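Long-range contact in Adenylate/guanylate cyclase/hydrolase, alpha/beta fold family (Ruegeria pomeroyi, PDB 3MR7), which probably acts as an adenylate cyclase, with this chain forming the nucleotide cyclase catalytic domain of a longer protein: residues I126-A131 with Q169-A174. Sequence-based numbering, arbitrary orientation.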
ATOM      1  N   ILE A 126      -1.952   0.164   4.779  1.00 49.91           N
ATOM      2  CA  ILE A 126      -3.212  -0.503   4.486  1.00 45.31           C
ATOM      3  C   ILE A 126      -4.378   0.476   4.454  1.00 38.54           C
ATOM      4  O   ILE A 126      -5.446   0.123   3.994  1.00 40.59           O
ATOM      5  CB  ILE A 126      -3.540  -1.555   5.522  1.00 43.63           C
ATOM      6  CG1 ILE A 126      -3.942  -0.824   6.814  1.00 42.51           C
ATOM      7  CG2 ILE A 126      -2.366  -2.591   5.638  1.00 28.18           C
ATOM      8  CD1 ILE A 126      -4.066  -1.670   7.997  1.00 45.92           C
ATOM      9  N   SER A 127      -4.178   1.700   4.933  1.00 40.65           N
ATOM     10  CA  SER A 127      -5.241   2.700   4.925  1.00 45.46           C
ATOM     11  C   SER A 127      -5.761   2.935   3.523  1.00 43.17           C
ATOM     12  O   SER A 127      -5.004   2.896   2.572  1.00 48.31           O
ATOM     13  CB  SER A 127      -4.719   4.027   5.461  1.00 52.44           C
ATOM     14  OG  SER A 127      -5.679   5.042   5.261  1.00 54.95           O
ATOM     15  N   GLU A 128      -7.044   3.208   3.360  1.00 38.90           N
ATOM     16  CA  GLU A 128      -7.424   3.519   2.011  1.00 48.58           C
ATOM     17  C   GLU A 128      -7.097   4.946   1.634  1.00 51.54           C
ATOM     18  O   GLU A 128      -6.921   5.799   2.485  1.00 54.44           O
ATOM     19  CB  GLU A 128      -8.812   3.029   1.607  1.00 55.35           C
ATOM     20  CG  GLU A 128     -10.015   3.714   2.128  1.00 77.94           C
ATOM     21  CD  GLU A 128     -11.258   2.875   1.807  1.00 96.86           C
ATOM     22  OE1 GLU A 128     -11.105   1.641   1.625  1.00103.20           O
ATOM     23  OE2 GLU A 128     -12.375   3.435   1.725  1.00100.22           O
ATOM     24  N   PRO A 129      -6.923   5.180   0.342  1.00 54.43           N
ATOM     25  CA  PRO A 129      -6.438   6.484  -0.090  1.00 52.75           C
ATOM     26  C   PRO A 129      -7.412   7.551   0.327  1.00 52.65           C
ATOM     27  O   PRO A 129      -8.619   7.371   0.173  1.00 48.73           O
ATOM     28  CB  PRO A 129      -6.406   6.353  -1.602  1.00 48.65           C
ATOM     29  CG  PRO A 129      -6.222   4.865  -1.841  1.00 47.73           C
ATOM     30  CD  PRO A 129      -7.064   4.236  -0.782  1.00 46.54           C
ATOM     31  N   GLY A 130      -6.871   8.636   0.874  1.00 51.59           N
ATOM     32  CA  GLY A 130      -7.665   9.746   1.347  1.00 51.26           C
ATOM     33  C   GLY A 130      -8.243   9.573   2.734  1.00 40.86           C
ATOM     34  O   GLY A 130      -8.890  10.469   3.216  1.00 46.33           O
ATOM     35  N   ALA A 131      -7.987   8.430   3.360  1.00 32.97           N
ATOM     36  CA  ALA A 131      -8.574   8.078   4.624  1.00 38.61           C
ATOM     37  C   ALA A 131      -7.522   8.137   5.703  1.00 39.88           C
ATOM     38  O   ALA A 131      -6.417   8.542   5.448  1.00 42.33           O
ATOM     39  CB  ALA A 131      -9.169   6.669   4.542  1.00 40.21           C
ATOM     40  N   GLN A 169     -10.940   2.793  10.901  1.00 45.15           N
ATOM     41  CA  GLN A 169     -10.750   3.645   9.742  1.00 39.94           C
ATOM     42  C   GLN A 169     -11.827   4.689   9.558  1.00 43.93           C
ATOM     43  O   GLN A 169     -13.009   4.456   9.781  1.00 53.00           O
ATOM     44  CB  GLN A 169     -10.666   2.805   8.467  1.00 40.55           C
ATOM     45  CG  GLN A 169     -10.350   3.612   7.219  1.00 41.17           C
ATOM     46  CD  GLN A 169     -10.255   2.742   6.001  1.00 46.91           C
ATOM     47  OE1 GLN A 169     -11.262   2.207   5.538  1.00 57.90           O
ATOM     48  NE2 GLN A 169      -9.043   2.576   5.472  1.00 34.32           N
ATOM     49  N   TRP A 170     -11.397   5.847   9.105  1.00 48.12           N
ATOM     50  CA  TRP A 170     -12.302   6.895   8.741  1.00 48.18           C
ATOM     51  C   TRP A 170     -12.061   7.239   7.291  1.00 52.59           C
ATOM     52  O   TRP A 170     -10.918   7.359   6.847  1.00 50.75           O
ATOM     53  CB  TRP A 170     -12.020   8.105   9.603  1.00 49.46           C
ATOM     54  CG  TRP A 170     -12.688   9.329   9.123  1.00 60.19           C
ATOM     55  CD1 TRP A 170     -13.927   9.790   9.472  1.00 63.44           C
ATOM     56  CD2 TRP A 170     -12.152  10.273   8.209  1.00 61.71           C
ATOM     57  NE1 TRP A 170     -14.195  10.964   8.820  1.00 58.52           N
ATOM     58  CE2 TRP A 170     -13.119  11.284   8.040  1.00 58.04           C
ATOM     59  CE3 TRP A 170     -10.939  10.373   7.527  1.00 54.65           C
ATOM     60  CZ2 TRP A 170     -12.914  12.363   7.218  1.00 47.68           C
ATOM     61  CZ3 TRP A 170     -10.744  11.422   6.717  1.00 44.33           C
ATOM     62  CH2 TRP A 170     -11.723  12.414   6.562  1.00 48.74           C
ATOM     63  N   VAL A 171     -13.139   7.363   6.540  1.00 51.16           N
ATOM     64  CA  VAL A 171     -13.042   7.852   5.182  1.00 45.89           C
ATOM     65  C   VAL A 171     -13.869   9.090   5.095  1.00 45.64           C
ATOM     66  O   VAL A 171     -14.822   9.260   5.832  1.00 50.01           O
ATOM     67  CB  VAL A 171     -13.564   6.854   4.135  1.00 48.71           C
ATOM     68  CG1 VAL A 171     -12.977   5.486   4.375  1.00 45.42           C
ATOM     69  CG2 VAL A 171     -15.078   6.807   4.153  1.00 55.57           C
ATOM     70  N   PRO A 172     -13.489   9.981   4.195  1.00 56.36           N
ATOM     71  CA  PRO A 172     -14.266  11.206   4.025  1.00 58.46           C
ATOM     72  C   PRO A 172     -15.666  10.893   3.550  1.00 66.86           C
ATOM     73  O   PRO A 172     -15.916   9.796   3.022  1.00 74.97           O
ATOM     74  CB  PRO A 172     -13.493  11.977   2.963  1.00 43.69           C
ATOM     75  CG  PRO A 172     -12.451  11.023   2.460  1.00 54.11           C
ATOM     76  CD  PRO A 172     -12.208  10.010   3.482  1.00 47.39           C
ATOM     77  N   ASP A 173     -16.555  11.859   3.754  1.00 68.31           N
ATOM     78  CA  ASP A 173     -17.968  11.714   3.464  1.00 88.31           C
ATOM     79  C   ASP A 173     -18.227  11.000   2.139  1.00 94.35           C
ATOM     80  O   ASP A 173     -19.297  10.431   1.946  1.00 92.40           O
ATOM     81  CB  ASP A 173     -18.651  13.086   3.496  1.00102.75           C
ATOM     82  CG  ASP A 173     -18.844  13.628   4.927  1.00104.58           C
ATOM     83  OD1 ASP A 173     -20.007  13.765   5.370  1.00 97.62           O
ATOM     84  OD2 ASP A 173     -17.839  13.923   5.609  1.00107.37           O
ATOM     85  N   ALA A 174     -17.240  11.021   1.242  1.00 98.95           N
ATOM     86  CA  ALA A 174     -17.311  10.275  -0.017  1.00 94.25           C
ATOM     87  C   ALA A 174     -16.363   9.064  -0.053  1.00 88.89           C
ATOM     88  O   ALA A 174     -16.803   7.909  -0.001  1.00 86.19           O
ATOM     89  CB  ALA A 174     -17.047  11.205  -1.191  1.00 93.04           C
TER
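The indole of W170 meets G130 obliquely, its CZ3 4.1 Å from the G130 O, while P172 N, just past the end of the strand, lies 3.7 Å above one ring face, offset toward the rim. P172 also packs its ring against the same carbonyl, with CD 3.4 Å from G130 O; proline, lacking a backbone N-H to give, suits a place beyond the strand's last residue. Flat groups also meet where the E128 carboxylate and the Q169 amide lie with planes 48° apart. Q169 is extended, CG anti to the backbone N (chi1 -175°), and this carries its amide across the E128 side chain at about a right angle, with Q169 CD 4.0 Å from E128 CG. V171 CG1 lies 3.4 Å from E128 OE2 and 4.0 Å from A131 CB, a methyl small enough to fit there. Replacing E128 by an alanine would probably leave the Q169 amide and V171 without this cover, and K159 of the second subunit without its long, weak ion-pair partner. E128 O closes the type II turn, accepting from A131 N and, from the opposite face of its plane, from S127 OG (3.1 Å); glycine fits G130, whose phi is positive (83°). The turn links helix 115-126 to strand 132-135, which pairs antiparallel with strand 161-170, while W170 reaches L75 and Q78 of helix 67-84 and meets the ring of F150.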